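Local coordinates for poly-beta-1,6-N-acetyl-D-glucosamine export protein (Escherichia coli, PDB 4Y25), which exports the biofilm polysaccharide poly-beta-1,6-N-acetyl-D-glucosamine across the outer membrane, the part described here being its C-terminal membrane beta-barrel domain, at residues A[136-141]-A[154-159]; A[99-104]-A[113-118]. All coordinates share one frame; numbering follows the deposited sequence.

Contact 1: A[136-141]-A[154-159]; sequences SAQAYV and SWAFTD
The beta hairpin of strands 134-144 and 149-160 pairs A139 with W155, and here a large indole spreads over the small residue opposite it. Two reciprocal backbone bonds fix the pair: W155 N donates to A139 O at 3.0 Å, and A139 N returns the bond to W155 O at 3.1 Å. With chi1 of W155 at 60°, CG is tucked over its own backbone and the indole swings back across the neighbouring strand. A139 CB then sits 3.8 Å from CE2 and equally near NE1 and CZ2, while A139 O lies over the centre of one ring face. Further along, V141 CG2 is a looser neighbour of W155 CH2 at 4.4 Å. A137 and F157 repeat the hydrogen-bonded pairing with reciprocal N-H to O bonds.

Antiparallel neighbours of this kind make up the wall of a closed sixteen-strand barrel, and alternate residues turn to its two sides. A137, A139, W155 and F157 share the apolar outer face, consistent with a lipid-facing surface; S136, Q138, Y140, S154, A156 and T158 turn to the barrel interior.

On that second face the non-hydrogen-bonded pairs meet through their first carbons. Y140 CB packs on S154 CB at 3.8 Å before the phenol leads off away from the partner strand. Q138 CG lies 3.9 Å from A156 CB, and the chain continues extended beyond it. S136 CB approaches T158 OG1 at 3.7 Å, but the S136 hydroxyl is hydrogen-bonded to S120. R122, from a loop, touches Q138, A156 and T158.

Contact 2: A[99-104]-A[113-118]; sequences RLSGWY and GSQLER
R99 rises from the sheet into the barrel interior, Q115 NE2 and the E117 carboxylate beside its aliphatic part. Its CB lies 3.9 Å from L116 O, and CG, anti to the backbone nitrogen (chi1 179°), comes to 3.5 Å from the same carbonyl oxygen. CD lies 3.5 Å from Q115 NE2 and, more loosely, 4.1 Å from E117 OE2. A bend at chi3 (61°) then turns the guanidinium away: NE forms a salt bridge with E84 and NH2 another with E82, both on strand 79-89. E117 runs alongside in the same direction; its opposite charge, not in contact with the guanidinium, would probably favour the charged arginine only modestly. NH1 passes near the Q115 amide, whose plane is turned 52° from the guanidinium.

This polar row belongs to the hairpin of strands 94-105 and 110-118, neighbours in the barrel wall. R99, S101, W103, Q115 and E117 face the interior; L100 and L116, a hydrogen-bonded pair, lie on the outer face, probably towards lipid, with their CB atoms 4.2 Å apart.

Q115 is bent at chi2, which lays its amide carbon CD 3.6 Å from S101 CB. Reciprocal backbone bonds join G102 and S114, S114 N to G102 O measuring 2.8 Å. W103 CB rests 4.0 Å from G113 CA, while its indole leads away to W80 and a cation-pi contact with R111.

Overall arrangement
Contacts 1 and 2 illustrate how one rule, hairpin pairing with alternating faces, serves different chemistry within a single barrel wall. Their adjoining strands, 110-118 and 134-144, are themselves neighbours: Q138 N probably bonds Q115 O, and G113 N probably bonds Y140 O, so the two hairpins form a continuous four-strand patch. Both are partly buried, but contact 2 has more exposed residues. On the outer face contact 1 sets aromatic rings beside alanines, whereas contact 2 offers two leucines with a glycine and a serine. Inside, contact 1 carries serines, a threonine, an alanine, Q138 and Y140, none charged, whereas contact 2 brings R99 and E117; E117 meets Q138 where the patches join.

Contact 1: A[136-141]-A[154-159]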
loop_
_atom_site.group_PDB
_atom_site.type_symbol
_atom_site.label_atom_id
_atom_site.label_comp_id
_atom_site.label_asym_id
_atom_site.label_seq_id
_atom_site.Cartn_x
_atom_site.Cartn_y
_atom_site.Cartn_z
ATOM N N SER A 136 12.740 7.997 -4.733
ATOM C CA SER A 136 13.012 6.899 -3.811
ATOM C C SER A 136 13.483 5.614 -4.480
ATOM O O SER A 136 13.483 5.490 -5.706
ATOM C CB SER A 136 11.760 6.593 -2.985
ATOM O OG SER A 136 10.727 6.072 -3.806
ATOM N N ALA A 137 13.876 4.655 -3.646
ATOM C CA ALA A 137 14.261 3.325 -4.097
ATOM C C ALA A 137 13.812 2.277 -3.081
ATOM O O ALA A 137 14.227 2.307 -1.923
ATOM C CB ALA A 137 15.762 3.251 -4.314
ATOM N N GLN A 138 12.953 1.360 -3.513
ATOM C CA GLN A 138 12.476 0.295 -2.637
ATOM C C GLN A 138 13.097 -1.045 -3.005
ATOM O O GLN A 138 13.415 -1.294 -4.168
ATOM C CB GLN A 138 10.949 0.177 -2.692
ATOM C CG GLN A 138 10.183 1.445 -2.355
ATOM C CD GLN A 138 8.687 1.205 -2.266
ATOM O OE1 GLN A 138 8.230 0.061 -2.265
ATOM N NE2 GLN A 138 7.916 2.283 -2.196
ATOM N N ALA A 139 13.261 -1.903 -2.005
ATOM C CA ALA A 139 13.655 -3.287 -2.233
ATOM C C ALA A 139 13.007 -4.184 -1.186
ATOM O O ALA A 139 12.785 -3.755 -0.052
ATOM C CB ALA A 139 15.165 -3.430 -2.202
ATOM N N TYR A 140 12.692 -5.419 -1.562
ATOM C CA TYR A 140 12.158 -6.370 -0.593
ATOM C C TYR A 140 12.517 -7.819 -0.907
ATOM O O TYR A 140 12.824 -8.168 -2.047
ATOM C CB TYR A 140 10.637 -6.229 -0.479
ATOM C CG TYR A 140 9.851 -6.593 -1.721
ATOM C CD1 TYR A 140 9.484 -7.911 -1.978
ATOM C CD2 TYR A 140 9.442 -5.615 -2.618
ATOM C CE1 TYR A 140 8.753 -8.244 -3.105
ATOM C CE2 TYR A 140 8.709 -5.938 -3.746
ATOM C CZ TYR A 140 8.368 -7.254 -3.985
ATOM O OH TYR A 140 7.636 -7.579 -5.107
ATOM N N VAL A 141 12.476 -8.652 0.128
ATOM C CA VAL A 141 12.740 -10.080 0.001
ATOM C C VAL A 141 11.666 -10.864 0.750
ATOM O O VAL A 141 11.371 -10.577 1.908
ATOM C CB VAL A 141 14.135 -10.457 0.548
ATOM C CG1 VAL A 141 14.335 -11.965 0.517
ATOM C CG2 VAL A 141 15.225 -9.756 -0.246
ATOM N N SER A 154 11.679 -5.786 4.019
ATOM C CA SER A 154 11.552 -4.669 3.095
ATOM C C SER A 154 12.218 -3.423 3.648
ATOM O O SER A 154 12.293 -3.232 4.862
ATOM C CB SER A 154 10.080 -4.384 2.799
ATOM O OG SER A 154 9.936 -3.188 2.056
ATOM N N TRP A 155 12.708 -2.578 2.751
ATOM C CA TRP A 155 13.296 -1.308 3.143
ATOM C C TRP A 155 13.248 -0.322 1.987
ATOM O O TRP A 155 13.155 -0.717 0.825
ATOM C CB TRP A 155 14.736 -1.495 3.619
ATOM C CG TRP A 155 15.627 -2.067 2.577
ATOM C CD1 TRP A 155 16.385 -1.377 1.679
ATOM C CD2 TRP A 155 15.856 -3.455 2.313
ATOM N NE1 TRP A 155 17.074 -2.249 0.871
ATOM C CE2 TRP A 155 16.765 -3.532 1.241
ATOM C CE3 TRP A 155 15.380 -4.640 2.880
ATOM C CZ2 TRP A 155 17.209 -4.747 0.725
ATOM C CZ3 TRP A 155 15.820 -5.845 2.366
ATOM C CH2 TRP A 155 16.726 -5.890 1.300
ATOM N N ALA A 156 13.308 0.964 2.315
ATOM C CA ALA A 156 13.220 2.009 1.308
ATOM C C ALA A 156 13.994 3.249 1.727
ATOM O O ALA A 156 13.972 3.646 2.892
ATOM C CB ALA A 156 11.768 2.362 1.042
ATOM N N PHE A 157 14.680 3.854 0.765
ATOM C CA PHE A 157 15.387 5.105 0.994
ATOM C C PHE A 157 14.715 6.204 0.171
ATOM O O PHE A 157 14.344 5.979 -0.981
ATOM C CB PHE A 157 16.872 4.969 0.631
ATOM C CG PHE A 157 17.527 3.727 1.190
ATOM C CD1 PHE A 157 18.106 3.738 2.449
ATOM C CD2 PHE A 157 17.572 2.554 0.451
ATOM C CE1 PHE A 157 18.711 2.603 2.966
ATOM C CE2 PHE A 157 18.176 1.414 0.962
ATOM C CZ PHE A 157 18.746 1.441 2.221
ATOM N N THR A 158 14.538 7.382 0.763
ATOM C CA THR A 158 13.836 8.470 0.084
ATOM C C THR A 158 14.547 9.809 0.244
ATOM O O THR A 158 14.819 10.244 1.361
ATOM C CB THR A 158 12.391 8.626 0.604
ATOM O OG1 THR A 158 11.747 7.346 0.652
ATOM C CG2 THR A 158 11.599 9.558 -0.299
ATOM N N ASP A 159 14.835 10.462 -0.878
ATOM C CA ASP A 159 15.490 11.766 -0.868
ATOM C C ASP A 159 14.494 12.890 -1.141
ATOM O O ASP A 159 13.914 12.964 -2.225
ATOM C CB ASP A 159 16.618 11.806 -1.899
ATOM C CG ASP A 159 17.857 12.508 -1.383
ATOM O OD1 ASP A 159 18.080 12.503 -0.153
ATOM O OD2 ASP A 159 18.607 13.070 -2.210
#

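Contact 2: A[99-104]-A[113-118]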
loop_
_atom_site.group_PDB
_atom_site.type_symbol
_atom_site.label_atom_id
_atom_site.label_comp_id
_atom_site.label_asym_id
_atom_site.label_seq_id
_atom_site.Cartn_x
_atom_site.Cartn_y
_atom_site.Cartn_z
ATOM N N ARG A 99 7.927 5.700 -12.748
ATOM C CA ARG A 99 8.106 4.566 -11.850
ATOM C C ARG A 99 8.659 3.340 -12.573
ATOM O O ARG A 99 8.219 2.997 -13.672
ATOM C CB ARG A 99 6.788 4.215 -11.162
ATOM C CG ARG A 99 6.885 3.031 -10.215
ATOM C CD ARG A 99 5.606 2.852 -9.416
ATOM N NE ARG A 99 4.459 2.602 -10.281
ATOM C CZ ARG A 99 4.162 1.417 -10.802
ATOM N NH1 ARG A 99 4.932 0.367 -10.549
ATOM N NH2 ARG A 99 3.098 1.280 -11.580
ATOM N N LEU A 100 9.636 2.691 -11.951
ATOM C CA LEU A 100 10.175 1.436 -12.456
ATOM C C LEU A 100 10.171 0.404 -11.339
ATOM O O LEU A 100 10.699 0.651 -10.256
ATOM C CB LEU A 100 11.589 1.623 -13.005
ATOM C CG LEU A 100 12.267 0.341 -13.491
ATOM C CD1 LEU A 100 11.501 -0.269 -14.657
ATOM C CD2 LEU A 100 13.718 0.604 -13.873
ATOM N N SER A 101 9.569 -0.751 -11.599
ATOM C CA SER A 101 9.441 -1.770 -10.566
ATOM C C SER A 101 9.376 -3.173 -11.147
ATOM O O SER A 101 9.054 -3.361 -12.324
ATOM C CB SER A 101 8.197 -1.509 -9.716
ATOM O OG SER A 101 7.036 -1.436 -10.523
ATOM N N GLY A 102 9.682 -4.156 -10.308
ATOM C CA GLY A 102 9.617 -5.545 -10.714
ATOM C C GLY A 102 9.957 -6.511 -9.600
ATOM O O GLY A 102 10.537 -6.129 -8.583
ATOM N N TRP A 103 9.571 -7.769 -9.783
ATOM C CA TRP A 103 10.048 -8.840 -8.920
ATOM C C TRP A 103 10.420 -10.036 -9.768
ATOM O O TRP A 103 9.885 -10.234 -10.859
ATOM C CB TRP A 103 9.008 -9.243 -7.862
ATOM C CG TRP A 103 7.682 -9.714 -8.409
ATOM C CD1 TRP A 103 6.527 -8.995 -8.469
ATOM C CD2 TRP A 103 7.375 -11.009 -8.954
ATOM N NE1 TRP A 103 5.524 -9.750 -9.026
ATOM C CE2 TRP A 103 6.017 -10.990 -9.331
ATOM C CE3 TRP A 103 8.116 -12.179 -9.160
ATOM C CZ2 TRP A 103 5.386 -12.092 -9.904
ATOM C CZ3 TRP A 103 7.486 -13.272 -9.734
ATOM C CH2 TRP A 103 6.135 -13.220 -10.098
ATOM N N TYR A 104 11.347 -10.828 -9.256
ATOM C CA TYR A 104 11.695 -12.096 -9.866
ATOM C C TYR A 104 11.712 -13.146 -8.777
ATOM O O TYR A 104 11.866 -12.825 -7.597
ATOM C CB TYR A 104 13.050 -12.020 -10.558
ATOM C CG TYR A 104 14.178 -11.655 -9.623
ATOM C CD1 TYR A 104 14.891 -12.637 -8.947
ATOM C CD2 TYR A 104 14.530 -10.328 -9.414
ATOM C CE1 TYR A 104 15.919 -12.307 -8.086
ATOM C CE2 TYR A 104 15.560 -9.989 -8.562
ATOM C CZ TYR A 104 16.253 -10.982 -7.902
ATOM O OH TYR A 104 17.279 -10.647 -7.051
ATOM N N GLY A 113 12.202 -8.192 -4.886
ATOM C CA GLY A 113 11.516 -7.121 -5.585
ATOM C C GLY A 113 12.249 -5.797 -5.510
ATOM O O GLY A 113 12.898 -5.484 -4.511
ATOM N N SER A 114 12.141 -5.014 -6.577
ATOM C CA SER A 114 12.808 -3.720 -6.666
ATOM C C SER A 114 11.812 -2.663 -7.132
ATOM O O SER A 114 10.831 -2.987 -7.803
ATOM C CB SER A 114 14.003 -3.800 -7.623
ATOM O OG SER A 114 14.803 -2.633 -7.558
ATOM N N GLN A 115 12.055 -1.403 -6.781
ATOM C CA GLN A 115 11.130 -0.342 -7.164
ATOM C C GLN A 115 11.748 1.056 -7.104
ATOM O O GLN A 115 12.160 1.525 -6.042
ATOM C CB GLN A 115 9.882 -0.399 -6.279
ATOM C CG GLN A 115 8.736 0.474 -6.754
ATOM C CD GLN A 115 7.381 -0.156 -6.489
ATOM O OE1 GLN A 115 7.284 -1.207 -5.854
ATOM N NE2 GLN A 115 6.326 0.483 -6.977
ATOM N N LEU A 116 11.805 1.709 -8.263
ATOM C CA LEU A 116 12.260 3.093 -8.379
ATOM C C LEU A 116 11.108 4.035 -8.676
ATOM O O LEU A 116 10.257 3.729 -9.511
ATOM C CB LEU A 116 13.295 3.235 -9.486
ATOM C CG LEU A 116 14.665 2.627 -9.273
ATOM C CD1 LEU A 116 15.470 2.893 -10.519
ATOM C CD2 LEU A 116 15.295 3.258 -8.053
ATOM N N GLU A 117 11.079 5.185 -8.009
ATOM C CA GLU A 117 10.004 6.142 -8.243
ATOM C C GLU A 117 10.453 7.605 -8.263
ATOM O O GLU A 117 11.305 8.032 -7.483
ATOM C CB GLU A 117 8.891 5.973 -7.191
ATOM C CG GLU A 117 8.806 4.591 -6.544
ATOM C CD GLU A 117 7.429 4.277 -5.983
ATOM O OE1 GLU A 117 6.604 5.206 -5.856
ATOM O OE2 GLU A 117 7.171 3.095 -5.675
ATOM N N ARG A 118 9.872 8.347 -9.200
ATOM C CA ARG A 118 9.822 9.802 -9.161
ATOM C C ARG A 118 8.437 10.190 -9.686
ATOM O O ARG A 118 7.971 9.606 -10.653
ATOM C CB ARG A 118 10.949 10.433 -9.996
ATOM C CG ARG A 118 10.692 10.471 -11.502
ATOM C CD ARG A 118 11.583 11.459 -12.246
ATOM N NE ARG A 118 11.805 11.040 -13.629
ATOM C CZ ARG A 118 12.340 11.808 -14.572
ATOM N NH1 ARG A 118 12.711 13.049 -14.290
ATOM N NH2 ARG A 118 12.501 11.336 -15.802
#